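Local coordinates for protein periplasmic beta-glucosidase (Pseudomonas aeruginosa, PDB 6R5V) that probably hydrolyses beta-glucosides in the periplasm, cleaving terminal, non-reducing beta-D-glucosyl residues and releasing beta-D-glucose, as a member of glycosyl hydrolase family 3, at residues G47-T52 and L74-D79; M126-R131 and V175-L180; A133-V138 and G187-T192; L251-H256 and M285-D290. The protein carries 1 engineered substitution. All blocks are in the same frame, centred on the assembly; numbering follows the deposited sequence.

Interaction 1: residues G47-T52 and L74-D79; sequences GAIFNT and LFHAYD. With XYP (beta-D-xylopyranose), chain C.
Ile-49 is bonded through both of its backbone polar atoms: its N donates to Phe-75 O (3.1 Å) and its O accepts from Ala-77 N (2.8 Å). This is the pattern of parallel strands, here 48-50 and 75-78 of the TIM-barrel domain. Asn-51 N adds a third bond to Ala-77 O. That carbonyl also accepts a hydrogen bond from a water at 2.9 Å, and the same water accepts from Thr-52 N, bridging the strand ends. Not every polar atom is served: Phe-75 N and His-76 NE2 are buried by the contact without a partner in the model. On one face of the sheet the methyl of Ala-48 sits over the centre of the Phe-75 ring, a CH-pi contact 3.5 Å from Ala-48 CB to the ring centroid. The ring is brought there by chi1 71°, which places CG between the backbone N and carbonyl carbon. On the other face Ile-49 and His-76 lie alongside, CB to CD2 3.4 Å. Asn-51 OD1 meets the Tyr-78 ring at its edge, the amide turned 88° from the ring. Beyond the strand, in the conformer given, Asp-79 OD1 accepts from xylose O3. Helix 55-65 links the strands as a beta-alpha-beta crossover and packs on Thr-52 and His-76; strand 24-26 flanks 48-50, and strand 121-122 flanks 75-78.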
# COMPACT_ATOMS: atom_id res chain seq x y z
N GLY A 47 16.18 35.88 8.82
CA GLY A 47 16.19 35.29 10.18
C GLY A 47 17.26 34.22 10.31
O GLY A 47 17.90 34.10 11.35
N ALA A 48 17.52 33.48 9.23
CA ALA A 48 18.47 32.36 9.27
C ALA A 48 18.86 31.91 7.87
O ALA A 48 18.18 32.22 6.86
CB ALA A 48 17.85 31.23 10.05
N ILE A 49 19.92 31.14 7.87
CA ILE A 49 20.61 30.67 6.66
C ILE A 49 20.66 29.15 6.73
O ILE A 49 20.97 28.61 7.81
CB ILE A 49 22.01 31.28 6.59
CG1 ILE A 49 21.97 32.81 6.60
CG2 ILE A 49 22.79 30.75 5.41
CD1 ILE A 49 21.37 33.39 5.40
N PHE A 50 20.55 28.50 5.59
CA PHE A 50 20.97 27.08 5.54
C PHE A 50 21.89 26.87 4.34
O PHE A 50 21.86 27.69 3.39
CB PHE A 50 19.78 26.14 5.59
CG PHE A 50 18.92 26.13 4.36
CD1 PHE A 50 18.02 27.16 4.10
CD2 PHE A 50 19.01 25.07 3.49
CE1 PHE A 50 17.19 27.10 3.00
CE2 PHE A 50 18.20 25.03 2.37
CZ PHE A 50 17.30 26.04 2.13
N ASN A 51 22.68 25.81 4.44
CA ASN A 51 23.62 25.32 3.40
C ASN A 51 24.86 26.22 3.28
O ASN A 51 25.60 26.02 2.29
CB ASN A 51 22.90 25.12 2.06
CG ASN A 51 22.07 23.86 2.02
OD1 ASN A 51 22.09 23.09 2.96
ND2 ASN A 51 21.30 23.67 0.96
N THR A 52 25.15 27.12 4.23
CA THR A 52 26.46 27.84 4.35
C THR A 52 27.21 27.18 5.50
O THR A 52 26.67 27.21 6.63
CB THR A 52 26.29 29.35 4.55
OG1 THR A 52 25.75 29.88 3.34
CG2 THR A 52 27.59 30.05 4.87
N LEU A 74 21.92 35.88 13.12
CA LEU A 74 21.37 34.72 12.38
C LEU A 74 21.63 33.45 13.19
O LEU A 74 22.53 33.47 14.04
CB LEU A 74 22.09 34.61 11.04
CG LEU A 74 21.93 35.82 10.13
CD1 LEU A 74 23.05 35.82 9.11
CD2 LEU A 74 20.56 35.84 9.46
N PHE A 75 20.90 32.37 12.90
CA PHE A 75 21.40 30.99 13.11
C PHE A 75 21.67 30.41 11.72
O PHE A 75 21.06 30.87 10.72
CB PHE A 75 20.48 30.12 13.97
CG PHE A 75 19.17 29.69 13.38
CD1 PHE A 75 19.11 28.63 12.48
CD2 PHE A 75 17.97 30.22 13.83
CE1 PHE A 75 17.88 28.20 11.98
CE2 PHE A 75 16.75 29.79 13.32
CZ PHE A 75 16.71 28.78 12.39
N HIS A 76 22.57 29.44 11.69
CA HIS A 76 22.98 28.73 10.46
C HIS A 76 22.66 27.25 10.61
O HIS A 76 23.02 26.68 11.68
CB HIS A 76 24.45 28.94 10.15
CG HIS A 76 24.72 30.30 9.62
ND1 HIS A 76 24.82 31.41 10.45
CD2 HIS A 76 24.90 30.75 8.36
CE1 HIS A 76 25.03 32.48 9.70
NE2 HIS A 76 25.12 32.10 8.42
N ALA A 77 21.95 26.70 9.62
CA ALA A 77 21.54 25.28 9.65
C ALA A 77 22.10 24.51 8.46
O ALA A 77 22.51 25.08 7.43
CB ALA A 77 20.03 25.17 9.73
N TYR A 78 22.08 23.20 8.61
CA TYR A 78 22.51 22.25 7.55
C TYR A 78 21.88 20.90 7.82
O TYR A 78 21.27 20.74 8.85
CB TYR A 78 24.01 22.12 7.58
CG TYR A 78 24.66 21.52 6.36
CD1 TYR A 78 24.25 21.81 5.07
CD2 TYR A 78 25.79 20.75 6.53
CE1 TYR A 78 24.89 21.27 3.96
CE2 TYR A 78 26.48 20.26 5.44
CZ TYR A 78 26.03 20.51 4.16
OH TYR A 78 26.79 20.01 3.14
N ASP A 79 21.98 20.02 6.83
CA ASP A 79 21.43 18.64 6.88
C ASP A 79 22.59 17.73 7.33
O ASP A 79 23.21 17.11 6.47
CB ASP A 79 20.84 18.24 5.52
CG ASP A 79 19.49 18.85 5.17
OD1 ASP A 79 18.51 18.55 5.86
OD2 ASP A 79 19.41 19.56 4.17
C1 XYP C . 15.33 19.23 1.56
C2 XYP C . 15.60 19.77 2.98
C3 XYP C . 15.84 18.59 3.93
C4 XYP C . 14.59 17.72 3.91
C5 XYP C . 14.21 17.29 2.49
O2 XYP C . 16.68 20.73 2.89
O3 XYP C . 16.08 18.90 5.31
O4 XYP C . 14.84 16.58 4.70
O5 XYP C . 14.21 18.32 1.52
O HOH W 1 23.97 27.49 6.90

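Interaction 2: residues M126-R131 and V175-L180; sequences MVDITR and VKHFAL. With XYP (beta-D-xylopyranose), chain C.
Asp-128 holds His-177 with both carboxylate oxygens at the sugar-facing end of strand 172-178, one of the parallel strands of the TIM barrel. OD1 receives His-177 N at 3.0 Å, 21° out of the carboxylate plane, and is also hydrogen-bonded to the hydroxyl of Tyr-208, so two partners fix it. OD2 offers its syn lone pair to His-177 ND1 at 2.9 Å, a nearly coplanar His-carboxylate bond that sets the rotation of the imidazole. The peptide bond before His-177 is cis, as is the one before Ala-179. Followed outward, the His-177 side chain has CB beside both Asp-128 oxygens and, with CG anti to the carbonyl carbon (chi1 -57°), a ring whose ND1 edge faces the carboxylate. CE1 lies 3.7 Å from Met-126 CG, one face is covered by Lys-176 CG, and NE2 reaches xylose O4 at 2.7 Å, where either partner could be the donor. Lys-176 runs extended past CG, its CE against Met-126 CB, and NZ donates to the same O4 at 2.9 Å. Its NZ is also bonded to Phe-123 O, and Asp-79 forms a long, weak ion pair with it. Toward the strand, Met-126 and Lys-176 form a single bridge, with Val-127 N donating to Lys-176 O, and beside it the methyls Val-127 CG2 and Val-175 CG2 touch at 3.6 Å.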
# COMPACT_ATOMS: atom_id res chain seq x y z
N MET A 126 15.95 12.47 11.36
CA MET A 126 14.78 11.94 10.62
C MET A 126 14.20 10.73 11.37
O MET A 126 14.91 9.74 11.57
CB MET A 126 15.20 11.59 9.19
CG MET A 126 14.04 11.23 8.26
SD MET A 126 13.57 9.51 8.45
CE MET A 126 12.70 9.21 6.91
N VAL A 127 12.96 10.81 11.81
CA VAL A 127 12.35 9.77 12.71
C VAL A 127 11.04 9.22 12.15
O VAL A 127 10.21 8.67 12.94
CB VAL A 127 12.17 10.32 14.13
CG1 VAL A 127 13.52 10.78 14.70
CG2 VAL A 127 11.14 11.43 14.23
N ASP A 128 10.86 9.32 10.84
CA ASP A 128 9.64 8.84 10.14
C ASP A 128 9.67 7.31 10.13
O ASP A 128 10.67 6.76 9.67
CB ASP A 128 9.63 9.32 8.72
CG ASP A 128 9.70 10.81 8.57
OD1 ASP A 128 9.09 11.51 9.40
OD2 ASP A 128 10.41 11.25 7.66
N ILE A 129 8.64 6.64 10.60
CA ILE A 129 8.58 5.14 10.52
C ILE A 129 8.46 4.75 9.05
O ILE A 129 7.67 5.37 8.32
CB ILE A 129 7.35 4.66 11.33
CG1 ILE A 129 7.58 4.91 12.82
CG2 ILE A 129 6.96 3.24 11.05
CD1 ILE A 129 8.72 4.10 13.40
N THR A 130 9.13 3.68 8.63
CA THR A 130 9.10 3.24 7.21
C THR A 130 8.71 1.77 7.14
O THR A 130 9.44 0.93 7.67
CB THR A 130 10.45 3.49 6.51
OG1 THR A 130 11.49 2.78 7.20
CG2 THR A 130 10.77 4.97 6.45
N ARG A 131 7.58 1.49 6.51
CA ARG A 131 7.09 0.10 6.29
C ARG A 131 7.13 -0.23 4.81
O ARG A 131 6.80 -1.40 4.47
CB ARG A 131 5.66 -0.01 6.81
CG ARG A 131 5.63 0.04 8.32
CD ARG A 131 4.22 0.01 8.83
NE ARG A 131 4.23 -0.19 10.28
CZ ARG A 131 3.13 -0.11 11.04
NH1 ARG A 131 1.95 0.13 10.48
NH2 ARG A 131 3.20 -0.32 12.33
N VAL A 175 13.94 18.12 14.44
CA VAL A 175 13.37 16.76 14.16
C VAL A 175 12.48 16.82 12.93
O VAL A 175 11.76 17.81 12.75
CB VAL A 175 12.64 16.16 15.37
CG1 VAL A 175 11.44 16.93 15.84
CG2 VAL A 175 12.29 14.71 15.15
N LYS A 176 12.57 15.81 12.07
CA LYS A 176 11.80 15.79 10.80
C LYS A 176 11.32 14.36 10.52
O LYS A 176 11.80 13.42 11.11
CB LYS A 176 12.70 16.36 9.69
CG LYS A 176 13.84 15.46 9.28
CD LYS A 176 14.81 16.16 8.33
CE LYS A 176 15.87 15.25 7.78
NZ LYS A 176 16.68 16.04 6.84
N HIS A 177 10.37 14.18 9.61
CA HIS A 177 9.56 15.17 8.94
C HIS A 177 8.13 15.10 9.49
O HIS A 177 7.47 14.06 9.36
CB HIS A 177 9.52 14.90 7.44
CG HIS A 177 10.86 14.84 6.78
ND1 HIS A 177 11.61 13.67 6.73
CD2 HIS A 177 11.56 15.79 6.11
CE1 HIS A 177 12.73 13.91 6.03
NE2 HIS A 177 12.71 15.18 5.63
N PHE A 178 7.70 16.11 10.22
CA PHE A 178 6.45 16.06 11.02
C PHE A 178 5.30 16.37 10.05
O PHE A 178 5.18 17.52 9.61
CB PHE A 178 6.56 17.06 12.16
CG PHE A 178 5.43 17.00 13.16
CD1 PHE A 178 5.24 15.85 13.90
CD2 PHE A 178 4.61 18.08 13.39
CE1 PHE A 178 4.26 15.81 14.89
CE2 PHE A 178 3.65 18.05 14.39
CZ PHE A 178 3.46 16.90 15.12
N ALA A 179 4.50 15.36 9.64
CA ALA A 179 4.54 14.00 10.15
C ALA A 179 4.05 13.00 9.10
O ALA A 179 3.31 13.40 8.17
CB ALA A 179 3.64 13.93 11.38
N LEU A 180 4.39 11.73 9.32
CA LEU A 180 3.87 10.51 8.63
C LEU A 180 4.47 10.39 7.21
O LEU A 180 3.89 9.67 6.37
CB LEU A 180 2.35 10.54 8.50
CG LEU A 180 1.54 10.95 9.73
CD1 LEU A 180 0.05 10.74 9.49
CD2 LEU A 180 1.99 10.18 10.96
C1 XYP C . 15.33 19.23 1.56
C2 XYP C . 15.60 19.77 2.98
C3 XYP C . 15.84 18.59 3.93
C4 XYP C . 14.59 17.72 3.91
C5 XYP C . 14.21 17.29 2.49
O2 XYP C . 16.68 20.73 2.89
O3 XYP C . 16.08 18.90 5.31
O4 XYP C . 14.84 16.58 4.70
O5 XYP C . 14.21 18.32 1.52

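Interaction 3: residues A133-V138 and G187-T192; sequences ARWGRV and GRDYNT. With XYP (beta-D-xylopyranose), chain C.
Gly-187 lies against the backbone of Trp-135, whose CA points its hydrogen at Gly-187 O across 3.3 Å. With no side chain on the side facing Arg-134, the glycine can come this close; its phi of 61° is also one that favours glycine. The Gly-187 N sits over one face of the Arg-134 guanidinium. Trp-135 carries the indole past this glycine, with CG anti to the backbone N (chi1 -166°), until NE1 reaches Asp-189 OD1 at 3.1 Å. The bond is weak, and ring and carboxylate planes stand 84° apart, so the oxygen approaches the indole edge with its carboxylate upright to it. Arg-137 CB rests over one indole face, toward the rim. Asp-189 uses OD2 on the backbone N of Ala-487, its stronger partner; Arg-137 CD comes within 3.3 Å of that oxygen, but the charged Arg-137 NH1 stays 4.5 Å away, beyond a salt bridge. Arg-137 instead pairs through NH2 with Glu-140 and donates from the same nitrogen to xylose O4 at 2.9 Å, so this loop contact lines the sugar site. The second subunit also touches these loops: Arg-134 NH1 binds Val-574 O there, and Arg-188 NH1 binds Tyr-599 OH of that chain. The two loops follow strands 121-122 and 172-178 of the barrel, ahead of helices 146-161 and 197-204.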
# COMPACT_ATOMS: atom_id res chain seq x y z
N ALA A 133 9.52 -0.37 1.60
CA ALA A 133 10.89 -0.43 1.08
C ALA A 133 11.09 0.37 -0.20
O ALA A 133 12.26 0.66 -0.56
CB ALA A 133 11.25 -1.87 0.85
N ARG A 134 10.03 0.69 -0.94
CA ARG A 134 10.21 1.36 -2.26
C ARG A 134 10.63 2.81 -2.06
O ARG A 134 11.28 3.38 -2.94
CB ARG A 134 8.89 1.32 -3.04
CG ARG A 134 8.43 -0.08 -3.40
CD ARG A 134 7.07 -0.03 -4.07
NE ARG A 134 5.98 0.19 -3.13
CZ ARG A 134 4.71 0.25 -3.44
NH1 ARG A 134 4.31 0.11 -4.70
NH2 ARG A 134 3.81 0.43 -2.47
N TRP A 135 10.22 3.41 -0.95
CA TRP A 135 10.49 4.85 -0.70
C TRP A 135 11.98 5.17 -0.67
O TRP A 135 12.68 4.57 0.14
CB TRP A 135 9.81 5.24 0.61
CG TRP A 135 9.69 6.70 0.86
CD1 TRP A 135 9.22 7.66 0.01
CD2 TRP A 135 9.94 7.35 2.11
NE1 TRP A 135 9.17 8.88 0.66
CE2 TRP A 135 9.63 8.71 1.94
CE3 TRP A 135 10.46 6.92 3.34
CZ2 TRP A 135 9.75 9.63 2.98
CZ3 TRP A 135 10.60 7.84 4.37
CH2 TRP A 135 10.25 9.19 4.17
N GLY A 136 12.43 6.18 -1.43
CA GLY A 136 13.85 6.56 -1.47
C GLY A 136 14.42 6.95 -0.13
O GLY A 136 15.65 6.74 0.16
N ARG A 137 13.59 7.47 0.76
CA ARG A 137 14.14 8.06 1.98
C ARG A 137 14.16 7.04 3.12
O ARG A 137 14.49 7.45 4.27
CB ARG A 137 13.33 9.31 2.31
CG ARG A 137 13.33 10.26 1.13
CD ARG A 137 12.74 11.61 1.48
NE ARG A 137 13.72 12.33 2.28
CZ ARG A 137 13.85 13.66 2.35
NH1 ARG A 137 13.02 14.46 1.69
NH2 ARG A 137 14.83 14.16 3.09
N VAL A 138 13.91 5.76 2.87
CA VAL A 138 14.06 4.76 3.98
C VAL A 138 15.49 4.83 4.54
O VAL A 138 15.67 4.53 5.75
CB VAL A 138 13.69 3.32 3.55
CG1 VAL A 138 12.24 3.20 3.16
CG2 VAL A 138 14.58 2.80 2.45
N GLY A 187 4.78 4.13 -2.05
CA GLY A 187 6.18 4.45 -1.73
C GLY A 187 6.72 5.56 -2.62
O GLY A 187 7.93 5.72 -2.66
N ARG A 188 5.86 6.33 -3.30
CA ARG A 188 6.27 7.46 -4.16
C ARG A 188 6.55 8.67 -3.28
O ARG A 188 5.69 9.04 -2.42
CB ARG A 188 5.19 7.79 -5.20
CG ARG A 188 4.98 6.67 -6.20
CD ARG A 188 3.99 6.92 -7.32
NE ARG A 188 2.59 6.99 -6.99
CZ ARG A 188 1.72 5.95 -6.90
NH1 ARG A 188 2.13 4.70 -6.97
NH2 ARG A 188 0.43 6.19 -6.69
N ASP A 189 7.73 9.27 -3.43
CA ASP A 189 8.07 10.41 -2.55
C ASP A 189 7.00 11.50 -2.70
O ASP A 189 6.41 11.67 -3.82
CB ASP A 189 9.48 10.93 -2.78
CG ASP A 189 10.10 11.54 -1.51
OD1 ASP A 189 9.36 11.75 -0.49
OD2 ASP A 189 11.31 11.76 -1.54
N TYR A 190 6.72 12.19 -1.59
CA TYR A 190 5.81 13.35 -1.48
C TYR A 190 4.34 12.94 -1.65
O TYR A 190 3.46 13.83 -1.59
CB TYR A 190 6.09 14.39 -2.57
CG TYR A 190 7.54 14.66 -2.86
CD1 TYR A 190 8.38 15.13 -1.86
CD2 TYR A 190 8.06 14.49 -4.13
CE1 TYR A 190 9.70 15.40 -2.11
CE2 TYR A 190 9.39 14.75 -4.40
CZ TYR A 190 10.20 15.23 -3.40
OH TYR A 190 11.51 15.57 -3.66
N ASN A 191 4.05 11.65 -1.78
CA ASN A 191 2.68 11.18 -2.10
C ASN A 191 1.78 11.18 -0.84
O ASN A 191 2.26 11.18 0.31
CB ASN A 191 2.63 9.81 -2.78
CG ASN A 191 1.39 9.63 -3.63
OD1 ASN A 191 0.69 10.61 -3.94
ND2 ASN A 191 1.04 8.38 -3.95
N THR A 192 0.50 11.19 -1.13
CA THR A 192 -0.64 11.01 -0.20
C THR A 192 -0.32 10.07 0.97
O THR A 192 0.14 8.96 0.75
CB THR A 192 -1.86 10.50 -0.98
OG1 THR A 192 -2.00 11.47 -2.03
CG2 THR A 192 -3.05 10.44 -0.04
C1 XYP C . 15.33 19.23 1.56
C2 XYP C . 15.60 19.77 2.98
C3 XYP C . 15.84 18.59 3.93
C4 XYP C . 14.59 17.72 3.91
C5 XYP C . 14.21 17.29 2.49
O2 XYP C . 16.68 20.73 2.89
O3 XYP C . 16.08 18.90 5.31
O4 XYP C . 14.84 16.58 4.70
O5 XYP C . 14.21 18.32 1.52

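Interaction 4: residues L251-H256 and M285-D290; sequences LTISNH and MNMNDD. Engineered in segment 251-256: Asn-255 (natural residue Asp). With XYP (beta-D-xylopyranose), chain C; XYP (beta-D-xylopyranose), chain B.
Ile-253 CG2 lies 4.3 Å from both Met-285 CG and Met-287 CE, between the two methionines. Leu-251 adds to this apolar centre from the strand start, its CD2 4.0 Å from Met-285 SD. Met-287 runs extended through chi1 and chi2 to put SD 3.3 Å from His-256 N, and the bend at chi3 (-74°) turns CE to the neighbourhood of Ile-253 CG2. That N-H of His-256 is already spent on Asn-255 OD1 (2.6 Å), in its carbonyl plane. Asn-255 is engineered, Asp in the natural sequence, and its OD1 lies close to O5 of the xylose of chain C and O4 of that of chain B; His-256 CB packs on C3 of the latter. Around the methionines the backbones meet in a single bridge: Met-285 N donates to Thr-252 O, and Ser-254 N to Met-285 O at 2.8 Å. Further out Ser-254 OG accepts from Met-287 N at 3.0 Å, almost straight at 177°, and is linked through a water to Asp-289 OD2. Asp-289 OD1 in turn receives Asn-286 ND2 from above the carboxylate plane. Ser-254 O is buried without a partner in the model. Strand 251-253 is thus joined to 286-287, helix 271-281 lying between them in the chain; strand 218-221 flanks the first, strand 24-26 the second, and helix 291-301 follows Asp-290.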
# COMPACT_ATOMS: atom_id res chain seq x y z
N LEU A 251 10.46 25.84 17.76
CA LEU A 251 10.34 26.53 16.47
C LEU A 251 9.81 25.54 15.43
O LEU A 251 10.40 24.45 15.34
CB LEU A 251 11.72 27.03 16.07
CG LEU A 251 11.82 27.74 14.73
CD1 LEU A 251 10.98 29.00 14.74
CD2 LEU A 251 13.25 28.03 14.35
N THR A 252 8.80 25.90 14.65
CA THR A 252 8.40 25.08 13.47
C THR A 252 8.99 25.69 12.20
O THR A 252 8.89 26.92 12.02
CB THR A 252 6.89 24.96 13.38
OG1 THR A 252 6.30 26.26 13.50
CG2 THR A 252 6.34 24.05 14.45
N ILE A 253 9.55 24.85 11.35
CA ILE A 253 10.21 25.29 10.10
C ILE A 253 9.52 24.55 8.96
O ILE A 253 9.38 23.32 9.02
CB ILE A 253 11.71 24.97 10.13
CG1 ILE A 253 12.39 25.54 11.37
CG2 ILE A 253 12.38 25.39 8.83
CD1 ILE A 253 13.88 25.14 11.48
N SER A 254 9.17 25.28 7.90
CA SER A 254 8.63 24.65 6.67
C SER A 254 9.78 23.96 5.90
O SER A 254 10.97 24.30 6.11
CB SER A 254 7.92 25.68 5.84
OG SER A 254 8.83 26.34 4.98
N ASN A 255 9.45 23.04 5.00
CA ASN A 255 10.40 22.49 4.01
C ASN A 255 10.46 23.44 2.81
O ASN A 255 9.66 24.41 2.72
CB ASN A 255 10.03 21.05 3.65
CG ASN A 255 11.22 20.24 3.17
OD1 ASN A 255 12.03 20.71 2.38
ND2 ASN A 255 11.37 19.04 3.68
N HIS A 256 11.42 23.21 1.93
CA HIS A 256 11.73 24.09 0.79
C HIS A 256 10.50 24.23 -0.13
O HIS A 256 10.05 23.23 -0.66
CB HIS A 256 12.90 23.49 -0.00
CG HIS A 256 13.32 24.34 -1.13
ND1 HIS A 256 12.84 24.17 -2.41
CD2 HIS A 256 14.20 25.36 -1.18
CE1 HIS A 256 13.38 25.07 -3.20
NE2 HIS A 256 14.23 25.80 -2.47
N MET A 285 8.54 29.46 10.45
CA MET A 285 9.65 29.88 9.60
C MET A 285 9.49 29.27 8.20
O MET A 285 9.13 28.08 8.09
CB MET A 285 10.96 29.52 10.33
CG MET A 285 12.21 29.64 9.54
SD MET A 285 13.65 29.70 10.69
CE MET A 285 14.00 31.45 10.75
N ASN A 286 9.69 30.11 7.18
CA ASN A 286 9.37 29.89 5.75
C ASN A 286 10.71 29.64 5.06
O ASN A 286 11.52 30.58 4.96
CB ASN A 286 8.58 31.11 5.27
CG ASN A 286 8.21 31.17 3.80
OD1 ASN A 286 8.14 32.27 3.21
ND2 ASN A 286 7.96 30.02 3.21
N MET A 287 10.95 28.42 4.58
CA MET A 287 12.20 28.10 3.86
C MET A 287 12.09 28.46 2.36
O MET A 287 11.22 27.91 1.66
CB MET A 287 12.52 26.61 4.04
CG MET A 287 13.81 26.17 3.40
SD MET A 287 14.07 24.36 3.57
CE MET A 287 14.52 24.22 5.29
N ASN A 288 12.94 29.40 1.93
CA ASN A 288 13.27 29.81 0.54
C ASN A 288 12.16 30.49 -0.28
O ASN A 288 12.53 31.35 -1.09
CB ASN A 288 13.85 28.65 -0.27
CG ASN A 288 15.37 28.61 -0.20
OD1 ASN A 288 15.93 27.54 -0.42
ND2 ASN A 288 16.03 29.71 0.08
N ASP A 289 10.88 30.13 -0.21
CA ASP A 289 9.94 30.62 -1.27
C ASP A 289 9.54 32.09 -1.03
O ASP A 289 8.92 32.69 -1.95
CB ASP A 289 8.75 29.69 -1.46
CG ASP A 289 7.87 29.50 -0.25
OD1 ASP A 289 7.70 30.49 0.50
OD2 ASP A 289 7.31 28.37 -0.13
N ASP A 290 9.86 32.63 0.16
CA ASP A 290 9.74 34.07 0.51
C ASP A 290 8.29 34.54 0.51
O ASP A 290 8.07 35.76 0.45
CB ASP A 290 10.58 34.92 -0.44
CG ASP A 290 12.06 34.84 -0.12
OD1 ASP A 290 12.42 34.32 0.96
OD2 ASP A 290 12.85 35.30 -0.96
C1 XYP C . 15.33 19.23 1.56
C2 XYP C . 15.60 19.77 2.98
C3 XYP C . 15.84 18.59 3.93
C4 XYP C . 14.59 17.72 3.91
C5 XYP C . 14.21 17.29 2.49
O2 XYP C . 16.68 20.73 2.89
O3 XYP C . 16.08 18.90 5.31
O4 XYP C . 14.84 16.58 4.70
O5 XYP C . 14.21 18.32 1.52
O1 XYP B . 15.54 20.62 -4.80
C1 XYP B . 15.27 20.89 -3.42
C2 XYP B . 14.17 19.94 -2.96
C3 XYP B . 13.86 20.23 -1.48
C4 XYP B . 15.18 20.06 -0.69
C5 XYP B . 16.24 21.03 -1.21
O2 XYP B . 13.10 20.21 -3.88
O3 XYP B . 12.80 19.46 -0.86
O4 XYP B . 15.01 20.33 0.69
O5 XYP B . 16.45 20.75 -2.61
O HOH W 2 7.97 27.09 2.20

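Overall arrangement
Near the N terminus, interaction 1 closes a short loop around helix 55-65, joining two adjacent barrel strands. Further on, 126-131 and 133-138 come in succession, and then 175-180 and 187-192 pair back in the same order, so interactions 2 and 3 cross along the chain, and Met-126 packs on Trp-135. Interaction 4 follows in series and brings the last strand beside strand 251-253, closing the TIM barrel; its Met-285 and Met-287 reach Phe-75 and Phe-50 of interaction 1 inside it. Interactions 1 and 2 touch through Asp-79 and Lys-176. All four reach the same xylose; interaction 3, and weakly interaction 4 through His-256, also meet the second subunit.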